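Local structure of putative ADP-Ribosyltransferase Scabin (Streptomyces scabiei 87.22, 5EWY) at residues H50-D54 against P55-V59; Y101-E104 against S105-V109. The protein probably transfers ADP-ribose from NAD+ to DNA, as a putative ADP-ribosyltransferase toxin of a plant-pathogenic bacterium. One frame throughout, in Å; residues are numbered along the deposited sequence.

Overall arrangement
From the N terminus, the chain first meets contact 1, in the long loop that precedes strand 75-79. A turn from D54 to V57 reverses the chain there, and R168 and G165 hold its incoming arm by backbone and side-chain bonds. The chain then runs through strand 75-79 and helix 83-89 before contact 2 opens at Y101 and winds into helix 103-108. The two contacts lie in series, neither enclosing the other, with centres about 18 Å apart. Y101 joins them: its hydroxyl OH lies 3.1 Å from D58 N, a probable hydrogen bond, and packs on V57. The N-terminal loop is thereby tied to the lead-in of helix 103-108.

Contact 1: H50-D54 against P55-V59; sequences HAAAD and PRVDV
D54 and R56, first and third residues of one turn, meet side by side, carboxylate against the side of the guanidinium. R56 uses NE and NH2, one for each oxygen: NE reaches D54 OD1 at 3.0 Å, and NH2 reaches D54 OD2 at 2.9 Å. Both oxygens receive on their syn lone pairs, and the two planes are only 4° apart. D54 OD1 also accepts from R56 N at 3.2 Å, on its anti side and out of the carboxylate plane, an Asx turn laid over the type I turn of D54-V57. With chi3 at -61° the arginine chain bends back, bringing NE level with the acid. In the backbone, V57 N makes a weak 3.4 Å bond to D54 O and closes the type I turn.

The inner side is apolar and buried: A52 CB lies 4.5 Å from V57 CG1. P55 and R56, at the corner of the turn, are by contrast exposed; the bond to P55 CB points away, while P55 CD still sits 3.6 Å from A53 O. V96 touches the side chains of both D54 and R56. Three bonds on one carboxylate fix its rotation, and the paired arginine probably stabilises the charged form of D54, as nearness to solvent would too.

Contact 2: Y101-E104 against S105-V109; sequences YDIE and SYVLV
S105 meets D102 with both its backbone N and its hydroxyl, and D102 OD2 is the atom that receives them. S105 N donates to D102 OD2 at 2.9 Å, approaching on the anti side and 24° out of the carboxylate plane. S105 OG stands 3.0 Å from the same D102 OD2, close enough for a hydrogen bond, though its proton has another acceptor within reach. A chi1 of -176° swings the carboxylate of D102 away from the residue's own N and round to the start of the helix. The other oxygen, D102 OD1, is taken by T63 OG1, so the acid is held from two directions.

E104 contributes mostly backbone. Its carbonyl oxygen accepts from L108 N at 3.0 Å, while the side chain extends outward, away from the next turn. Two further i to i+4 bonds follow the alpha-helical pattern: Y106 N to D102 O at 3.0 Å and V107 N to I103 O at 2.9 Å.

On the buried side I103 CG2 touches V107 CG2 at 4.2 Å. These two side chains also pack on helix 145-149, I103 against T148 and I149, V107 against V145. Y106 turns its ring inward to rest on E160, and its hydroxyl bonds to S117 OG. The Y106 side chain comes within about 5 Å of the bound inhibitor, and both E160 and S117 line the inhibitor's pocket.

The arrangement is an N-cap: D102 covers the first turn of a short helix, 103-108, whose Y106 borders the inhibitor pocket of this ADP-ribosyltransferase fold and whose I103 and V107 join it to helix 145-149.

Contact 1: H50-D54 against P55-V59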
ATOM      1  N   HIS A  50      12.798   0.390   3.282  1.00 27.41           N
ATOM      2  CA  HIS A  50      13.451  -0.342   2.205  1.00 29.02           C
ATOM      3  C   HIS A  50      12.629  -0.331   0.929  1.00 29.50           C
ATOM      4  O   HIS A  50      13.183  -0.302  -0.173  1.00 32.77           O
ATOM      5  CB  HIS A  50      13.684  -1.789   2.643  1.00 31.01           C
ATOM      6  CG  HIS A  50      14.298  -2.638   1.580  1.00 36.15           C
ATOM      7  ND1 HIS A  50      15.582  -2.432   1.127  1.00 41.97           N
ATOM      8  CD2 HIS A  50      13.804  -3.673   0.863  1.00 35.12           C
ATOM      9  CE1 HIS A  50      15.859  -3.316   0.184  1.00 37.34           C
ATOM     10  NE2 HIS A  50      14.803  -4.087   0.012  1.00 38.53           N
ATOM     11  N   ALA A  51      11.302  -0.381   1.053  1.00 26.93           N
ATOM     12  CA  ALA A  51      10.448  -0.521  -0.111  1.00 24.63           C
ATOM     13  C   ALA A  51      10.227   0.786  -0.855  1.00 24.16           C
ATOM     14  O   ALA A  51       9.655   0.749  -1.941  1.00 24.31           O
ATOM     15  CB  ALA A  51       9.081  -1.036   0.318  1.00 27.29           C
ATOM     16  N   ALA A  52      10.699   1.904  -0.330  1.00 25.60           N
ATOM     17  CA  ALA A  52      10.282   3.208  -0.832  1.00 24.08           C
ATOM     18  C   ALA A  52      10.710   3.425  -2.284  1.00 27.66           C
ATOM     19  O   ALA A  52      11.863   3.181  -2.659  1.00 29.70           O
ATOM     20  CB  ALA A  52      10.878   4.293   0.056  1.00 25.47           C
ATOM     21  N   ALA A  53       9.764   3.910  -3.100  1.00 24.77           N
ATOM     22  CA  ALA A  53      10.084   4.385  -4.439  1.00 27.41           C
ATOM     23  C   ALA A  53      10.708   5.772  -4.436  1.00 31.66           C
ATOM     24  O   ALA A  53      11.438   6.105  -5.374  1.00 33.25           O
ATOM     25  CB  ALA A  53       8.826   4.386  -5.308  1.00 25.54           C
ATOM     26  N   ASP A  54      10.455   6.575  -3.400  1.00 29.91           N
ATOM     27  CA  ASP A  54      11.048   7.901  -3.243  1.00 31.82           C
ATOM     28  C   ASP A  54      11.781   7.890  -1.909  1.00 35.09           C
ATOM     29  O   ASP A  54      11.171   8.117  -0.854  1.00 34.41           O
ATOM     30  CB  ASP A  54       9.984   8.996  -3.275  1.00 32.35           C
ATOM     31  CG  ASP A  54      10.587  10.371  -3.395  1.00 36.91           C
ATOM     32  OD1 ASP A  54      11.762  10.543  -3.005  1.00 37.63           O
ATOM     33  OD2 ASP A  54       9.877  11.281  -3.880  1.00 40.48           O
ATOM     34  N   PRO A  55      13.086   7.601  -1.900  1.00 40.96           N
ATOM     35  CA  PRO A  55      13.801   7.489  -0.623  1.00 42.90           C
ATOM     36  C   PRO A  55      14.024   8.818   0.078  1.00 40.35           C
ATOM     37  O   PRO A  55      14.601   8.832   1.173  1.00 44.48           O
ATOM     38  CB  PRO A  55      15.129   6.834  -1.026  1.00 57.20           C
ATOM     39  CG  PRO A  55      15.337   7.271  -2.436  1.00 63.07           C
ATOM     40  CD  PRO A  55      13.967   7.332  -3.051  1.00 52.32           C
ATOM     41  N   ARG A  56      13.593   9.938  -0.503  1.00 38.76           N
ATOM     42  CA  ARG A  56      13.727  11.204   0.199  1.00 41.19           C
ATOM     43  C   ARG A  56      12.780  11.308   1.382  1.00 37.00           C
ATOM     44  O   ARG A  56      12.857  12.285   2.133  1.00 40.58           O
ATOM     45  CB  ARG A  56      13.472  12.373  -0.747  1.00 39.43           C
ATOM     46  CG  ARG A  56      14.426  12.441  -1.926  1.00 48.00           C
ATOM     47  CD  ARG A  56      14.010  13.552  -2.872  1.00 50.58           C
ATOM     48  NE  ARG A  56      12.673  13.324  -3.413  1.00 49.41           N
ATOM     49  CZ  ARG A  56      11.935  14.255  -4.009  1.00 46.68           C
ATOM     50  NH1 ARG A  56      12.400  15.495  -4.150  1.00 49.49           N
ATOM     51  NH2 ARG A  56      10.734  13.951  -4.467  1.00 41.60           N
ATOM     52  N   VAL A  57      11.883  10.343   1.567  1.00 35.07           N
ATOM     53  CA  VAL A  57      10.966  10.411   2.691  1.00 38.67           C
ATOM     54  C   VAL A  57      11.760  10.479   3.985  1.00 35.97           C
ATOM     55  O   VAL A  57      12.805   9.831   4.136  1.00 39.36           O
ATOM     56  CB  VAL A  57       9.999   9.216   2.672  1.00 32.11           C
ATOM     57  CG1 VAL A  57      10.763   7.877   2.741  1.00 32.41           C
ATOM     58  CG2 VAL A  57       8.993   9.346   3.804  1.00 33.11           C
ATOM     59  N   ASP A  58      11.261  11.267   4.928  1.00 38.53           N
ATOM     60  CA  ASP A  58      11.938  11.511   6.197  1.00 42.92           C
ATOM     61  C   ASP A  58      11.168  10.796   7.304  1.00 38.76           C
ATOM     62  O   ASP A  58      10.185  11.323   7.830  1.00 38.34           O
ATOM     63  CB  ASP A  58      12.033  13.006   6.470  1.00 53.02           C
ATOM     64  CG  ASP A  58      12.736  13.309   7.774  1.00 56.47           C
ATOM     65  OD1 ASP A  58      13.214  12.352   8.423  1.00 46.58           O
ATOM     66  OD2 ASP A  58      12.819  14.503   8.140  1.00 61.56           O
ATOM     67  N   VAL A  59      11.658   9.612   7.679  1.00 35.50           N
ATOM     68  CA  VAL A  59      10.984   8.769   8.665  1.00 36.00           C
ATOM     69  C   VAL A  59      10.840   9.483  10.001  1.00 36.52           C
ATOM     70  O   VAL A  59       9.892   9.220  10.752  1.00 39.18           O
ATOM     71  CB  VAL A  59      11.742   7.434   8.801  1.00 46.70           C
ATOM     72  CG1 VAL A  59      11.281   6.655  10.026  1.00 50.42           C
ATOM     73  CG2 VAL A  59      11.559   6.599   7.547  1.00 52.63           C
TER

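Contact 2: Y101-E104 against S105-V109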
ATOM      1  N   TYR A 101       2.693  14.581   6.949  1.00 30.08           N
ATOM      2  CA  TYR A 101       3.325  13.448   7.614  1.00 29.55           C
ATOM      3  C   TYR A 101       2.515  12.919   8.786  1.00 29.97           C
ATOM      4  O   TYR A 101       2.815  11.830   9.281  1.00 29.64           O
ATOM      5  CB  TYR A 101       4.730  13.832   8.102  1.00 30.65           C
ATOM      6  CG  TYR A 101       5.806  13.585   7.074  1.00 33.57           C
ATOM      7  CD1 TYR A 101       6.000  14.464   6.025  1.00 32.28           C
ATOM      8  CD2 TYR A 101       6.611  12.457   7.140  1.00 32.86           C
ATOM      9  CE1 TYR A 101       6.986  14.241   5.076  1.00 33.01           C
ATOM     10  CE2 TYR A 101       7.593  12.226   6.197  1.00 31.34           C
ATOM     11  CZ  TYR A 101       7.773  13.119   5.165  1.00 35.60           C
ATOM     12  OH  TYR A 101       8.749  12.908   4.216  1.00 34.25           O
ATOM     13  N   ASP A 102       1.501  13.643   9.256  1.00 27.30           N
ATOM     14  CA  ASP A 102       0.693  13.120  10.351  1.00 27.11           C
ATOM     15  C   ASP A 102      -0.311  12.109   9.815  1.00 27.04           C
ATOM     16  O   ASP A 102      -1.137  12.429   8.953  1.00 28.65           O
ATOM     17  CB  ASP A 102      -0.033  14.204  11.132  1.00 31.67           C
ATOM     18  CG  ASP A 102      -0.768  13.623  12.321  1.00 37.20           C
ATOM     19  OD1 ASP A 102      -0.093  13.255  13.310  1.00 35.02           O
ATOM     20  OD2 ASP A 102      -2.007  13.495  12.257  1.00 35.32           O
ATOM     21  N   ILE A 103      -0.245  10.891  10.346  1.00 26.36           N
ATOM     22  CA  ILE A 103      -1.023   9.790   9.787  1.00 26.17           C
ATOM     23  C   ILE A 103      -2.509   9.998  10.022  1.00 27.13           C
ATOM     24  O   ILE A 103      -3.328   9.780   9.120  1.00 26.17           O
ATOM     25  CB  ILE A 103      -0.527   8.459  10.361  1.00 28.78           C
ATOM     26  CG1 ILE A 103       0.818   8.111   9.718  1.00 36.44           C
ATOM     27  CG2 ILE A 103      -1.549   7.339  10.110  1.00 28.08           C
ATOM     28  CD1 ILE A 103       1.634   7.232  10.536  1.00 34.02           C
ATOM     29  N   GLU A 104      -2.887  10.388  11.244  1.00 29.58           N
ATOM     30  CA  GLU A 104      -4.298  10.605  11.537  1.00 30.31           C
ATOM     31  C   GLU A 104      -4.882  11.676  10.620  1.00 28.01           C
ATOM     32  O   GLU A 104      -5.993  11.520  10.098  1.00 28.78           O
ATOM     33  CB  GLU A 104      -4.457  11.001  13.008  1.00 34.97           C
ATOM     34  CG  GLU A 104      -5.841  10.801  13.561  1.00 38.37           C
ATOM     35  CD  GLU A 104      -5.978  11.269  14.994  1.00 32.26           C
ATOM     36  OE1 GLU A 104      -5.034  11.891  15.560  1.00 33.52           O
ATOM     37  OE2 GLU A 104      -7.060  11.019  15.567  1.00 42.13           O
ATOM     38  N   SER A 105      -4.139  12.767  10.404  1.00 25.95           N
ATOM     39  CA  SER A 105      -4.609  13.833   9.521  1.00 28.17           C
ATOM     40  C   SER A 105      -4.809  13.310   8.105  1.00 28.40           C
ATOM     41  O   SER A 105      -5.833  13.582   7.478  1.00 28.75           O
ATOM     42  CB  SER A 105      -3.620  15.004   9.506  1.00 31.64           C
ATOM     43  OG  SER A 105      -3.514  15.636  10.764  1.00 35.87           O
ATOM     44  N   TYR A 106      -3.840  12.533   7.601  1.00 27.43           N
ATOM     45  CA  TYR A 106      -3.887  12.023   6.231  1.00 30.12           C
ATOM     46  C   TYR A 106      -5.069  11.079   6.035  1.00 29.29           C
ATOM     47  O   TYR A 106      -5.765  11.139   5.013  1.00 32.77           O
ATOM     48  CB  TYR A 106      -2.570  11.290   5.941  1.00 41.18           C
ATOM     49  CG  TYR A 106      -2.592  10.374   4.734  1.00 37.98           C
ATOM     50  CD1 TYR A 106      -2.659  10.896   3.453  1.00 67.32           C
ATOM     51  CD2 TYR A 106      -2.527   8.989   4.876  1.00 54.12           C
ATOM     52  CE1 TYR A 106      -2.676  10.076   2.343  1.00 82.23           C
ATOM     53  CE2 TYR A 106      -2.545   8.160   3.770  1.00 66.57           C
ATOM     54  CZ  TYR A 106      -2.619   8.712   2.503  1.00 74.23           C
ATOM     55  OH  TYR A 106      -2.639   7.910   1.382  1.00 60.45           O
ATOM     56  N   VAL A 107      -5.331  10.231   7.027  1.00 27.58           N
ATOM     57  CA  VAL A 107      -6.434   9.275   6.956  1.00 25.79           C
ATOM     58  C   VAL A 107      -7.784   9.979   6.989  1.00 27.45           C
ATOM     59  O   VAL A 107      -8.735   9.569   6.303  1.00 29.50           O
ATOM     60  CB  VAL A 107      -6.301   8.273   8.115  1.00 28.17           C
ATOM     61  CG1 VAL A 107      -7.607   7.472   8.322  1.00 27.70           C
ATOM     62  CG2 VAL A 107      -5.113   7.348   7.865  1.00 25.17           C
ATOM     63  N   LEU A 108      -7.915  11.007   7.821  1.00 28.12           N
ATOM     64  CA  LEU A 108      -9.208  11.646   8.009  1.00 32.65           C
ATOM     65  C   LEU A 108      -9.522  12.630   6.891  1.00 35.56           C
ATOM     66  O   LEU A 108     -10.676  12.741   6.469  1.00 36.73           O
ATOM     67  CB  LEU A 108      -9.240  12.385   9.349  1.00 30.94           C
ATOM     68  CG  LEU A 108     -10.638  12.859   9.745  1.00 47.12           C
ATOM     69  CD1 LEU A 108     -11.504  11.678  10.127  1.00 57.57           C
ATOM     70  CD2 LEU A 108     -10.577  13.866  10.883  1.00 69.35           C
ATOM     71  N   VAL A 109      -8.517  13.355   6.412  1.00 31.93           N
ATOM     72  CA  VAL A 109      -8.699  14.463   5.479  1.00 35.19           C
ATOM     73  C   VAL A 109      -7.739  14.237   4.328  1.00 41.77           C
ATOM     74  O   VAL A 109      -6.527  14.430   4.482  1.00 46.23           O
ATOM     75  CB  VAL A 109      -8.428  15.822   6.140  1.00 33.28           C
ATOM     76  CG1 VAL A 109      -8.488  16.938   5.106  1.00 45.92           C
ATOM     77  CG2 VAL A 109      -9.427  16.071   7.246  1.00 38.76           C
TER